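Local coordinates for protein peptidase S8 and S53, subtilisin, kexin, sedolisin (PDB 4KG7) that probably cleaves proteins as a subtilisin-type serine endopeptidase, the mycosin protease of the ESX-3 type VII secretion system of Mycobacterium smegmatis, at residues A[68-73]-A[174-179]; A[109-114]-A[322-327]; A[163-168]-A[197-202]; A[210-215]-A[257-262]. One frame throughout, in Å; residues are numbered along the deposited sequence.

Interaction 1 of 4, residues A[68-73]-A[174-179]; sequences TVAVID and RVINIS
Ile72 and Ile176 meet on one face of two neighbouring parallel strands, 68-73 and 175-178, in the central sheet of the subtilisin fold. The segments' axes come within 4.6 Å at 21°, and the register pairs Val69 with Val175, Ala70 with Ile176 and Val71 with Asn177. Bonds run in turn from each strand: Ala70 N donates to Val175 O, Asn177 N to Ala70 O over 2.8 Å and nearly straight (171° at the hydrogen), and Ile72 N to Asn177 O. At the start, Arg174 N reaches Thr68 O, which also takes a weak bond from Val175 N.

Ile72 can be followed outward. Its CB lies 3.7 Å from Asn177 O, beside the backbone ladder. Ile72 CG1, placed anti to the carbonyl carbon by chi1 of -61°, is almost equally near Asn177 O (4.1 Å) and Ile176 CG2 (4.2 Å). The extended chi2 then carries CD1 onto that same methyl, 3.5 Å from Ile176 CG2, with Ile178 CG1 farther off. Helix 150-170 packs over this end through Leu161 and Val165. On the other face Val69 and Val175 run alongside each other.

At the C-terminal end the strands part, and a water between them accepts from Ser179 N and lies within hydrogen-bonding distance of Ile72 O. Asp73, the predicted charge-relay aspartate, uses OD1 for His104 ND1, consistent with the catalytic triad, while Ser179 OG bonds to Ser319 O. The other carboxylate oxygen, Asp73 OD2, lies 2.7 Å from the same water's oxygen and rests 3.5 Å from Ser179 CB.

Interaction 2 of 4, residues A[109-114]-A[322-327]; sequences AGLIAG and AAYVSG
Ala323 CB is the small bump between two larger side chains: Leu111 CB lies 4.0 Å from it and Ile112 CG1 3.9 Å, so the methyl fills the hollow formed by consecutive residues of the facing helix. The two helical segments run the same way, 7.9 Å apart at 29°, and no hydrogen bond crosses between them.

Ile112 is the larger bump. Its CG1 presses to 3.4 Å from Ala323 O, CD1 reaches Ser326 CB, and CG2, anti to the backbone N, settles 4.1 Å from Gly327 CA. Gly327 has no side chain, and its CA comes within 4.5 Å of Ile112 CA. Leu111 spreads in the other direction: CD1 lies 4.2 Å above one face of the Tyr324 ring, displaced toward its rim, while CD2 touches the phenol end, 3.7 Å from Tyr324 OH.

In the subtilisin fold these are the helices that carry the predicted charge-relay His104 and Ser319 in their N-terminal parts. Together 104-113 and 318-335 pack against the central sheet: Ile112 touches Leu130 of strand 129-134, Ser326 faces Val211 of strand 209-213, and Tyr324 extends to Ala285 and Pro286 at strand 281-286.

Interaction 3 of 4, residues A[163-168]-A[197-202]; sequences RAVVRA and AALRYA
Val165 CG1 touches helix 193-205 at two points, 3.6 Å from Ala198 O and 3.6 Å from Ala202 CB. Its rotamer explains the double contact: with chi1 at 162°, CG1 lies opposite the backbone N and extends toward the facing helix, while the second branch, CG2, sits beside that N and meets Leu199 CD2 at 4.0 Å. The Val165 and Leu199 side chains stand roughly perpendicular. Leu199 leaves its own helix pointing away from the contact, yet CG stands anti to the carbonyl carbon, and with CD1 extended (chi2 163°) the other branch, CD2, bends back to Val165 CG2.

The helical segments lie nearly parallel, 14° between their directions and 8.6 Å between axes, a spacing consistent with the small Ala198 and Ala202 on the facing side. Helices 150-170 and 193-205 lie next to each other and form part of a helical layer on one face of the parallel sheet in the alpha/beta subtilisin fold. Val165 reaches down to Ile72 and Ile178, and Ala202 to Ile176.

Val166 has much the same conformation as Val165 but faces the outer side of the seam. Its CG2 packs 3.8 Å from Ala198 CB. CG1 approaches the ring of Tyr201 obliquely, 4.0 Å from CE2, and again the two side chains stand at roughly a right angle. Tyr201 keeps CG anti to the backbone N, which carries its ring across the seam beside Val166; there its hydroxyl bonds to Asp170 OD1, near the C-terminal end of helix 150-170.

Interaction 4 of 4, residues A[210-215]-A[257-262]; sequences IVAAAG and PYVLSV
Leu260 N donates to Ile210 O over 2.9 Å in an almost perfectly straight bond, 178° at the hydrogen. Ala212 N returns the exchange to Leu260 O, and Val262 N then donates to Ala212 O, so the ladder steps along two parallel strands. A fourth bond, Ala214 N to Val262 O at 2.9 Å, extends past the end of strand 209-213 and is less regular: the donor stands 45° out of the carbonyl plane. At the opposite end one water accepts from Ile210 N and also contacts Tyr258 O, bridging the start of the pairing.

The segments' axes approach to 4.6 Å at 31°. They belong to the parallel sheet of the subtilisin fold, where strand 209-213 lies between 175-178 and 259-265; Val211 and Val262 both touch helix 318-335.

On that side Val211 CG1, anti to the backbone N, meets Val262 CG2 at 3.5 Å. On the other, Ala212 CB is squeezed to 3.4 Å from Val259 CG1, shorter than a normal methyl-methyl separation, while Val259 CG2 turns to Ile210 CG2 at 4.1 Å. Ser261 OG bonds to Ser253 OG and lies 3.5 Å from Ala214 CB.

Interactions 1 and 4 lie in the same parallel sheet, their centres 11 Å apart, and join through neighbouring strands 175-178 and 209-213: Ile176 O to Val211 N and Val211 O to Ile178 N are probable hydrogen bonds. Interactions 2 and 3 pack helices on opposite faces of it, 20 Å between centres without touching. Ser326 of interaction 2 reaches Asn177 and Val211, while Ala168 of interaction 3 meets Ala70 and Ile176. Along the chain, interactions 3 and 4 fall within the loop closed by interaction 2, and interaction 1 crosses both 2 and 3. Strand 68-73 and helices 104-113 and 318-335 thus bring together the predicted charge-relay residues Asp73, His104 and Ser319.

Interaction 1 of 4, residues A[68-73]-A[174-179]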
loop_
_atom_site.group_PDB
_atom_site.type_symbol
_atom_site.label_atom_id
_atom_site.label_comp_id
_atom_site.label_asym_id
_atom_site.label_seq_id
_atom_site.Cartn_x
_atom_site.Cartn_y
_atom_site.Cartn_z
ATOM N N THR A 68 -7.682 -4.310 12.869
ATOM C CA THR A 68 -6.289 -3.903 12.972
ATOM C C THR A 68 -5.682 -3.925 11.577
ATOM O O THR A 68 -5.746 -4.949 10.901
ATOM C CB THR A 68 -5.488 -4.850 13.880
ATOM O OG1 THR A 68 -6.042 -4.817 15.212
ATOM C CG2 THR A 68 -4.064 -4.416 13.956
ATOM N N VAL A 69 -5.099 -2.813 11.159
ATOM C CA VAL A 69 -4.440 -2.700 9.864
ATOM C C VAL A 69 -2.956 -2.508 10.088
ATOM O O VAL A 69 -2.540 -1.572 10.798
ATOM C CB VAL A 69 -4.976 -1.499 9.034
ATOM C CG1 VAL A 69 -4.313 -1.443 7.677
ATOM C CG2 VAL A 69 -6.506 -1.534 8.897
ATOM N N ALA A 70 -2.153 -3.381 9.497
ATOM C CA ALA A 70 -0.695 -3.202 9.549
ATOM C C ALA A 70 -0.251 -2.317 8.400
ATOM O O ALA A 70 -0.649 -2.547 7.271
ATOM C CB ALA A 70 0.018 -4.537 9.460
ATOM N N VAL A 71 0.600 -1.340 8.702
ATOM C CA VAL A 71 1.176 -0.423 7.721
ATOM C C VAL A 71 2.655 -0.805 7.632
ATOM O O VAL A 71 3.432 -0.519 8.545
ATOM C CB VAL A 71 0.954 1.031 8.195
ATOM C CG1 VAL A 71 1.636 2.017 7.253
ATOM C CG2 VAL A 71 -0.528 1.330 8.288
ATOM N N ILE A 72 2.995 -1.513 6.561
ATOM C CA ILE A 72 4.355 -1.950 6.283
ATOM C C ILE A 72 4.930 -0.874 5.397
ATOM O O ILE A 72 4.568 -0.778 4.255
ATOM C CB ILE A 72 4.350 -3.341 5.633
ATOM C CG1 ILE A 72 3.702 -4.360 6.590
ATOM C CG2 ILE A 72 5.751 -3.727 5.232
ATOM C CD1 ILE A 72 3.729 -5.780 6.050
ATOM N N ASP A 73 5.770 0.003 5.960
ATOM C CA ASP A 73 6.092 1.251 5.262
ATOM C C ASP A 73 7.358 1.866 5.852
ATOM O O ASP A 73 8.239 1.155 6.319
ATOM C CB ASP A 73 4.884 2.185 5.332
ATOM C CG ASP A 73 4.738 3.069 4.120
ATOM O OD1 ASP A 73 5.568 3.971 3.976
ATOM O OD2 ASP A 73 3.777 2.911 3.309
ATOM N N ARG A 174 -5.718 -7.830 10.398
ATOM C CA ARG A 174 -6.811 -8.237 9.527
ATOM C C ARG A 174 -6.641 -7.734 8.097
ATOM O O ARG A 174 -7.189 -8.307 7.149
ATOM C CB ARG A 174 -8.112 -7.656 10.094
ATOM C CG ARG A 174 -8.495 -8.208 11.448
ATOM C CD ARG A 174 -9.282 -9.491 11.267
ATOM N NE ARG A 174 -10.693 -9.189 11.051
ATOM C CZ ARG A 174 -11.632 -10.051 10.662
ATOM N NH1 ARG A 174 -11.335 -11.305 10.372
ATOM N NH2 ARG A 174 -12.889 -9.627 10.533
ATOM N N VAL A 175 -5.935 -6.620 7.954
ATOM C CA VAL A 175 -5.621 -6.009 6.667
ATOM C C VAL A 175 -4.157 -5.654 6.772
ATOM O O VAL A 175 -3.726 -5.159 7.825
ATOM C CB VAL A 175 -6.472 -4.729 6.407
ATOM C CG1 VAL A 175 -6.131 -4.109 5.067
ATOM C CG2 VAL A 175 -7.965 -5.045 6.492
ATOM N N ILE A 176 -3.380 -5.927 5.717
ATOM C CA ILE A 176 -1.958 -5.615 5.695
ATOM C C ILE A 176 -1.735 -4.733 4.461
ATOM O O ILE A 176 -1.966 -5.166 3.321
ATOM C CB ILE A 176 -1.122 -6.903 5.594
ATOM C CG1 ILE A 176 -1.271 -7.727 6.868
ATOM C CG2 ILE A 176 0.351 -6.557 5.373
ATOM C CD1 ILE A 176 -0.661 -9.124 6.815
ATOM N N ASN A 177 -1.288 -3.507 4.693
ATOM C CA ASN A 177 -1.096 -2.498 3.666
ATOM C C ASN A 177 0.373 -2.368 3.282
ATOM O O ASN A 177 1.226 -2.130 4.152
ATOM C CB ASN A 177 -1.626 -1.146 4.149
ATOM C CG ASN A 177 -1.584 -0.105 3.056
ATOM O OD1 ASN A 177 -2.510 0.036 2.267
ATOM N ND2 ASN A 177 -0.490 0.605 2.974
ATOM N N ILE A 178 0.645 -2.501 1.984
ATOM C CA ILE A 178 1.992 -2.432 1.446
ATOM C C ILE A 178 1.985 -1.374 0.344
ATOM O O ILE A 178 1.789 -1.663 -0.835
ATOM C CB ILE A 178 2.475 -3.807 0.933
ATOM C CG1 ILE A 178 2.281 -4.904 1.985
ATOM C CG2 ILE A 178 3.919 -3.751 0.456
ATOM C CD1 ILE A 178 2.461 -6.322 1.489
ATOM N N SER A 179 2.203 -0.114 0.752
ATOM C CA SER A 179 2.169 0.996 -0.189
ATOM C C SER A 179 3.488 1.248 -0.922
ATOM O O SER A 179 3.509 1.978 -1.937
ATOM C CB SER A 179 1.716 2.265 0.518
ATOM O OG SER A 179 0.326 2.252 0.756
HETATM O O HOH W 1 2.360 0.656 3.521
#

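Interaction 2 of 4, residues A[109-114]-A[322-327]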
loop_
_atom_site.group_PDB
_atom_site.type_symbol
_atom_site.label_atom_id
_atom_site.label_comp_id
_atom_site.label_asym_id
_atom_site.label_seq_id
_atom_site.Cartn_x
_atom_site.Cartn_y
_atom_site.Cartn_z
ATOM N N ALA A 109 -0.746 5.972 6.736
ATOM C CA ALA A 109 -1.489 5.682 7.961
ATOM C C ALA A 109 -2.663 6.655 8.122
ATOM O O ALA A 109 -3.774 6.284 8.513
ATOM C CB ALA A 109 -0.544 5.760 9.157
ATOM N N GLY A 110 -2.423 7.930 7.828
ATOM C CA GLY A 110 -3.460 8.924 7.955
ATOM C C GLY A 110 -4.660 8.656 7.072
ATOM O O GLY A 110 -5.814 8.805 7.485
ATOM N N LEU A 111 -4.413 8.236 5.834
ATOM C CA LEU A 111 -5.515 7.939 4.931
ATOM C C LEU A 111 -6.339 6.763 5.432
ATOM O O LEU A 111 -7.550 6.719 5.245
ATOM C CB LEU A 111 -5.023 7.670 3.511
ATOM C CG LEU A 111 -4.477 8.880 2.760
ATOM C CD1 LEU A 111 -3.982 8.387 1.404
ATOM C CD2 LEU A 111 -5.513 9.965 2.591
ATOM N N ILE A 112 -5.660 5.772 6.020
ATOM C CA ILE A 112 -6.298 4.545 6.482
ATOM C C ILE A 112 -7.161 4.812 7.711
ATOM O O ILE A 112 -8.308 4.430 7.736
ATOM C CB ILE A 112 -5.278 3.429 6.770
ATOM C CG1 ILE A 112 -4.556 3.071 5.473
ATOM C CG2 ILE A 112 -5.988 2.209 7.393
ATOM C CD1 ILE A 112 -3.382 2.134 5.658
ATOM N N ALA A 113 -6.598 5.467 8.724
ATOM C CA ALA A 113 -7.278 5.556 10.022
ATOM C C ALA A 113 -6.904 6.815 10.786
ATOM O O ALA A 113 -7.062 6.871 12.009
ATOM C CB ALA A 113 -6.951 4.336 10.848
ATOM N N GLY A 114 -6.528 7.879 10.079
ATOM C CA GLY A 114 -6.401 9.187 10.721
ATOM C C GLY A 114 -7.729 9.663 11.324
ATOM O O GLY A 114 -8.800 9.288 10.869
ATOM N N ALA A 322 -3.557 2.561 -2.603
ATOM C CA ALA A 322 -3.558 1.338 -1.776
ATOM C C ALA A 322 -4.068 1.621 -0.374
ATOM O O ALA A 322 -4.868 0.871 0.175
ATOM C CB ALA A 322 -2.159 0.736 -1.717
ATOM N N ALA A 323 -3.609 2.736 0.195
ATOM C CA ALA A 323 -4.018 3.086 1.544
ATOM C C ALA A 323 -5.523 3.228 1.635
ATOM O O ALA A 323 -6.160 2.710 2.550
ATOM C CB ALA A 323 -3.333 4.360 1.979
ATOM N N TYR A 324 -6.111 3.918 0.672
ATOM C CA TYR A 324 -7.580 4.034 0.641
ATOM C C TYR A 324 -8.232 2.664 0.614
ATOM O O TYR A 324 -9.204 2.440 1.338
ATOM C CB TYR A 324 -8.019 4.849 -0.577
ATOM C CG TYR A 324 -7.959 6.347 -0.401
ATOM C CD1 TYR A 324 -8.683 6.973 0.627
ATOM C CD2 TYR A 324 -7.317 7.173 -1.337
ATOM C CE1 TYR A 324 -8.681 8.335 0.792
ATOM C CE2 TYR A 324 -7.310 8.540 -1.175
ATOM C CZ TYR A 324 -8.022 9.127 -0.137
ATOM O OH TYR A 324 -8.055 10.495 -0.006
ATOM N N VAL A 325 -7.758 1.763 -0.243
ATOM C CA VAL A 325 -8.337 0.456 -0.314
ATOM C C VAL A 325 -8.202 -0.330 0.986
ATOM O O VAL A 325 -9.141 -1.007 1.389
ATOM C CB VAL A 325 -7.807 -0.338 -1.519
ATOM C CG1 VAL A 325 -8.321 -1.790 -1.508
ATOM C CG2 VAL A 325 -8.234 0.344 -2.806
ATOM N N SER A 326 -7.048 -0.263 1.630
ATOM C CA SER A 326 -6.901 -0.862 2.963
ATOM C C SER A 326 -7.922 -0.327 3.964
ATOM O O SER A 326 -8.477 -1.074 4.781
ATOM C CB SER A 326 -5.496 -0.669 3.471
ATOM O OG SER A 326 -4.619 -1.495 2.731
ATOM N N GLY A 327 -8.123 0.982 3.971
ATOM C CA GLY A 327 -9.171 1.551 4.828
ATOM C C GLY A 327 -10.564 1.025 4.514
ATOM O O GLY A 327 -11.325 0.696 5.406
#

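Interaction 3 of 4, residues A[163-168]-A[197-202]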
loop_
_atom_site.group_PDB
_atom_site.type_symbol
_atom_site.label_atom_id
_atom_site.label_comp_id
_atom_site.label_asym_id
_atom_site.label_seq_id
_atom_site.Cartn_x
_atom_site.Cartn_y
_atom_site.Cartn_z
ATOM N N ARG A 163 9.539 -11.123 5.918
ATOM C CA ARG A 163 9.489 -11.211 7.368
ATOM C C ARG A 163 8.414 -10.288 7.934
ATOM O O ARG A 163 7.693 -10.649 8.877
ATOM C CB ARG A 163 10.851 -10.900 7.976
ATOM C CG ARG A 163 11.869 -11.997 7.703
ATOM C CD ARG A 163 13.119 -11.782 8.550
ATOM N NE ARG A 163 14.019 -10.774 8.008
ATOM C CZ ARG A 163 14.665 -9.825 8.689
ATOM N NH1 ARG A 163 14.451 -9.581 9.975
ATOM N NH2 ARG A 163 15.528 -9.067 8.043
ATOM N N ALA A 164 8.334 -9.076 7.396
ATOM C CA ALA A 164 7.370 -8.091 7.911
ATOM C C ALA A 164 5.937 -8.543 7.718
ATOM O O ALA A 164 5.073 -8.249 8.538
ATOM C CB ALA A 164 7.592 -6.747 7.243
ATOM N N VAL A 165 5.683 -9.223 6.620
ATOM C CA VAL A 165 4.349 -9.739 6.333
ATOM C C VAL A 165 3.947 -10.797 7.351
ATOM O O VAL A 165 2.850 -10.768 7.872
ATOM C CB VAL A 165 4.262 -10.256 4.874
ATOM C CG1 VAL A 165 3.072 -11.184 4.655
ATOM C CG2 VAL A 165 4.274 -9.099 3.878
ATOM N N VAL A 166 4.852 -11.732 7.628
ATOM C CA VAL A 166 4.624 -12.725 8.659
ATOM C C VAL A 166 4.420 -12.049 10.008
ATOM O O VAL A 166 3.521 -12.420 10.755
ATOM C CB VAL A 166 5.783 -13.710 8.721
ATOM C CG1 VAL A 166 5.638 -14.586 9.959
ATOM C CG2 VAL A 166 5.798 -14.523 7.442
ATOM N N ARG A 167 5.268 -11.077 10.338
ATOM C CA ARG A 167 5.136 -10.365 11.619
ATOM C C ARG A 167 3.776 -9.672 11.748
ATOM O O ARG A 167 3.112 -9.806 12.760
ATOM C CB ARG A 167 6.274 -9.359 11.746
ATOM C CG ARG A 167 6.379 -8.675 13.086
ATOM C CD ARG A 167 7.530 -7.681 13.060
ATOM N NE ARG A 167 7.810 -7.177 14.412
ATOM C CZ ARG A 167 8.460 -7.846 15.377
ATOM N NH1 ARG A 167 9.017 -9.034 15.133
ATOM N NH2 ARG A 167 8.651 -7.280 16.581
ATOM N N ALA A 168 3.344 -8.996 10.692
ATOM C CA ALA A 168 2.051 -8.321 10.693
ATOM C C ALA A 168 0.923 -9.316 10.938
ATOM O O ALA A 168 0.036 -9.075 11.733
ATOM C CB ALA A 168 1.834 -7.615 9.380
ATOM N N ALA A 197 5.779 -17.524 -0.046
ATOM C CA ALA A 197 5.367 -18.328 1.108
ATOM C C ALA A 197 4.795 -17.448 2.219
ATOM O O ALA A 197 3.808 -17.802 2.866
ATOM C CB ALA A 197 6.517 -19.158 1.634
ATOM N N ALA A 198 5.475 -16.347 2.489
ATOM C CA ALA A 198 5.003 -15.391 3.490
ATOM C C ALA A 198 3.623 -14.827 3.165
ATOM O O ALA A 198 2.733 -14.729 4.032
ATOM C CB ALA A 198 6.022 -14.278 3.627
ATOM N N LEU A 199 3.444 -14.395 1.919
ATOM C CA LEU A 199 2.156 -13.831 1.496
ATOM C C LEU A 199 1.035 -14.846 1.555
ATOM O O LEU A 199 -0.056 -14.523 1.984
ATOM C CB LEU A 199 2.270 -13.258 0.090
ATOM C CG LEU A 199 3.255 -12.078 -0.058
ATOM C CD1 LEU A 199 3.590 -11.888 -1.517
ATOM C CD2 LEU A 199 2.729 -10.778 0.561
ATOM N N ARG A 200 1.315 -16.075 1.138
ATOM C CA ARG A 200 0.353 -17.154 1.260
ATOM C C ARG A 200 -0.015 -17.457 2.705
ATOM O O ARG A 200 -1.174 -17.665 3.020
ATOM C CB ARG A 200 0.870 -18.415 0.566
ATOM C CG ARG A 200 -0.122 -19.559 0.568
ATOM C CD ARG A 200 0.406 -20.767 -0.169
ATOM N NE ARG A 200 -0.410 -21.964 0.039
ATOM C CZ ARG A 200 -0.325 -22.764 1.104
ATOM N NH1 ARG A 200 0.480 -22.493 2.127
ATOM N NH2 ARG A 200 -1.092 -23.841 1.178
ATOM N N TYR A 201 0.978 -17.514 3.584
ATOM C CA TYR A 201 0.737 -17.705 5.021
ATOM C C TYR A 201 -0.187 -16.650 5.595
ATOM O O TYR A 201 -1.185 -16.932 6.273
ATOM C CB TYR A 201 2.068 -17.718 5.754
ATOM C CG TYR A 201 1.970 -17.708 7.261
ATOM C CD1 TYR A 201 1.606 -18.838 7.952
ATOM C CD2 TYR A 201 2.203 -16.546 7.977
ATOM C CE1 TYR A 201 1.507 -18.827 9.327
ATOM C CE2 TYR A 201 2.140 -16.514 9.360
ATOM C CZ TYR A 201 1.762 -17.662 10.034
ATOM O OH TYR A 201 1.684 -17.712 11.396
ATOM N N ALA A 202 0.115 -15.397 5.278
ATOM C CA ALA A 202 -0.660 -14.289 5.809
ATOM C C ALA A 202 -2.064 -14.264 5.221
ATOM O O ALA A 202 -3.013 -13.980 5.930
ATOM C CB ALA A 202 0.047 -12.957 5.564
#

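Interaction 4 of 4, residues A[210-215]-A[257-262]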
loop_
_atom_site.group_PDB
_atom_site.type_symbol
_atom_site.label_atom_id
_atom_site.label_comp_id
_atom_site.label_asym_id
_atom_site.label_seq_id
_atom_site.Cartn_x
_atom_site.Cartn_y
_atom_site.Cartn_z
ATOM N N ILE A 210 -4.432 -8.573 2.069
ATOM C CA ILE A 210 -3.174 -7.905 1.793
ATOM C C ILE A 210 -3.396 -7.003 0.585
ATOM O O ILE A 210 -3.850 -7.447 -0.463
ATOM C CB ILE A 210 -2.033 -8.891 1.486
ATOM C CG1 ILE A 210 -1.862 -9.957 2.599
ATOM C CG2 ILE A 210 -0.718 -8.153 1.240
ATOM C CD1 ILE A 210 -0.931 -11.077 2.189
ATOM N N VAL A 211 -3.094 -5.747 0.773
ATOM C CA VAL A 211 -3.299 -4.703 -0.225
ATOM C C VAL A 211 -1.955 -4.083 -0.550
ATOM O O VAL A 211 -1.228 -3.676 0.354
ATOM C CB VAL A 211 -4.259 -3.594 0.325
ATOM C CG1 VAL A 211 -4.517 -2.504 -0.693
ATOM C CG2 VAL A 211 -5.570 -4.200 0.774
ATOM N N ALA A 212 -1.653 -3.973 -1.848
ATOM C CA ALA A 212 -0.365 -3.446 -2.317
ATOM C C ALA A 212 -0.555 -2.400 -3.401
ATOM O O ALA A 212 -1.398 -2.553 -4.284
ATOM C CB ALA A 212 0.513 -4.593 -2.842
ATOM N N ALA A 213 0.240 -1.342 -3.375
ATOM C CA ALA A 213 0.263 -0.386 -4.458
ATOM C C ALA A 213 0.764 -1.024 -5.748
ATOM O O ALA A 213 1.726 -1.781 -5.723
ATOM C CB ALA A 213 1.184 0.773 -4.079
ATOM N N ALA A 214 0.148 -0.706 -6.898
ATOM C CA ALA A 214 0.552 -1.334 -8.172
ATOM C C ALA A 214 1.889 -0.823 -8.688
ATOM O O ALA A 214 2.559 -1.518 -9.439
ATOM C CB ALA A 214 -0.514 -1.092 -9.222
ATOM N N GLY A 215 2.260 0.390 -8.278
ATOM C CA GLY A 215 3.461 1.044 -8.816
ATOM C C GLY A 215 3.159 2.217 -9.712
ATOM O O GLY A 215 2.051 2.348 -10.242
ATOM N N PRO A 257 -2.859 -15.043 -6.092
ATOM C CA PRO A 257 -4.043 -14.299 -5.668
ATOM C C PRO A 257 -3.973 -13.684 -4.279
ATOM O O PRO A 257 -4.964 -13.144 -3.794
ATOM C CB PRO A 257 -5.128 -15.372 -5.694
ATOM C CG PRO A 257 -4.403 -16.562 -5.207
ATOM C CD PRO A 257 -3.032 -16.481 -5.836
ATOM N N TYR A 258 -2.810 -13.724 -3.648
ATOM C CA TYR A 258 -2.682 -13.370 -2.232
ATOM C C TYR A 258 -2.766 -11.863 -1.950
ATOM O O TYR A 258 -3.032 -11.463 -0.809
ATOM C CB TYR A 258 -1.363 -13.908 -1.693
ATOM C CG TYR A 258 -1.159 -15.355 -2.053
ATOM C CD1 TYR A 258 -2.072 -16.355 -1.655
ATOM C CD2 TYR A 258 -0.084 -15.746 -2.806
ATOM C CE1 TYR A 258 -1.887 -17.672 -2.030
ATOM C CE2 TYR A 258 0.124 -17.062 -3.160
ATOM C CZ TYR A 258 -0.776 -18.032 -2.765
ATOM O OH TYR A 258 -0.528 -19.333 -3.148
ATOM N N VAL A 259 -2.497 -11.055 -2.978
ATOM C CA VAL A 259 -2.332 -9.623 -2.858
ATOM C C VAL A 259 -3.352 -8.938 -3.777
ATOM O O VAL A 259 -3.547 -9.386 -4.918
ATOM C CB VAL A 259 -0.930 -9.197 -3.307
ATOM C CG1 VAL A 259 -0.805 -7.671 -3.326
ATOM C CG2 VAL A 259 0.155 -9.841 -2.429
ATOM N N LEU A 260 -4.059 -7.934 -3.266
ATOM C CA LEU A 260 -4.957 -7.090 -4.035
ATOM C C LEU A 260 -4.113 -5.898 -4.428
ATOM O O LEU A 260 -3.734 -5.082 -3.578
ATOM C CB LEU A 260 -6.168 -6.637 -3.214
ATOM C CG LEU A 260 -7.148 -5.674 -3.896
ATOM C CD1 LEU A 260 -7.635 -6.202 -5.252
ATOM C CD2 LEU A 260 -8.304 -5.436 -2.920
ATOM N N SER A 261 -3.813 -5.822 -5.728
ATOM C CA SER A 261 -2.975 -4.773 -6.301
ATOM C C SER A 261 -3.824 -3.590 -6.767
ATOM O O SER A 261 -4.793 -3.766 -7.506
ATOM C CB SER A 261 -2.140 -5.357 -7.449
ATOM O OG SER A 261 -1.421 -4.342 -8.153
ATOM N N VAL A 262 -3.434 -2.394 -6.311
ATOM C CA VAL A 262 -4.231 -1.207 -6.417
ATOM C C VAL A 262 -3.593 -0.148 -7.308
ATOM O O VAL A 262 -2.515 0.369 -6.996
ATOM C CB VAL A 262 -4.449 -0.588 -5.025
ATOM C CG1 VAL A 262 -5.369 0.609 -5.086
ATOM C CG2 VAL A 262 -5.000 -1.597 -4.061
HETATM O O HOH W 2 -5.051 -11.313 1.001
HETATM O O HOH W 3 -5.773 -9.406 -0.935
#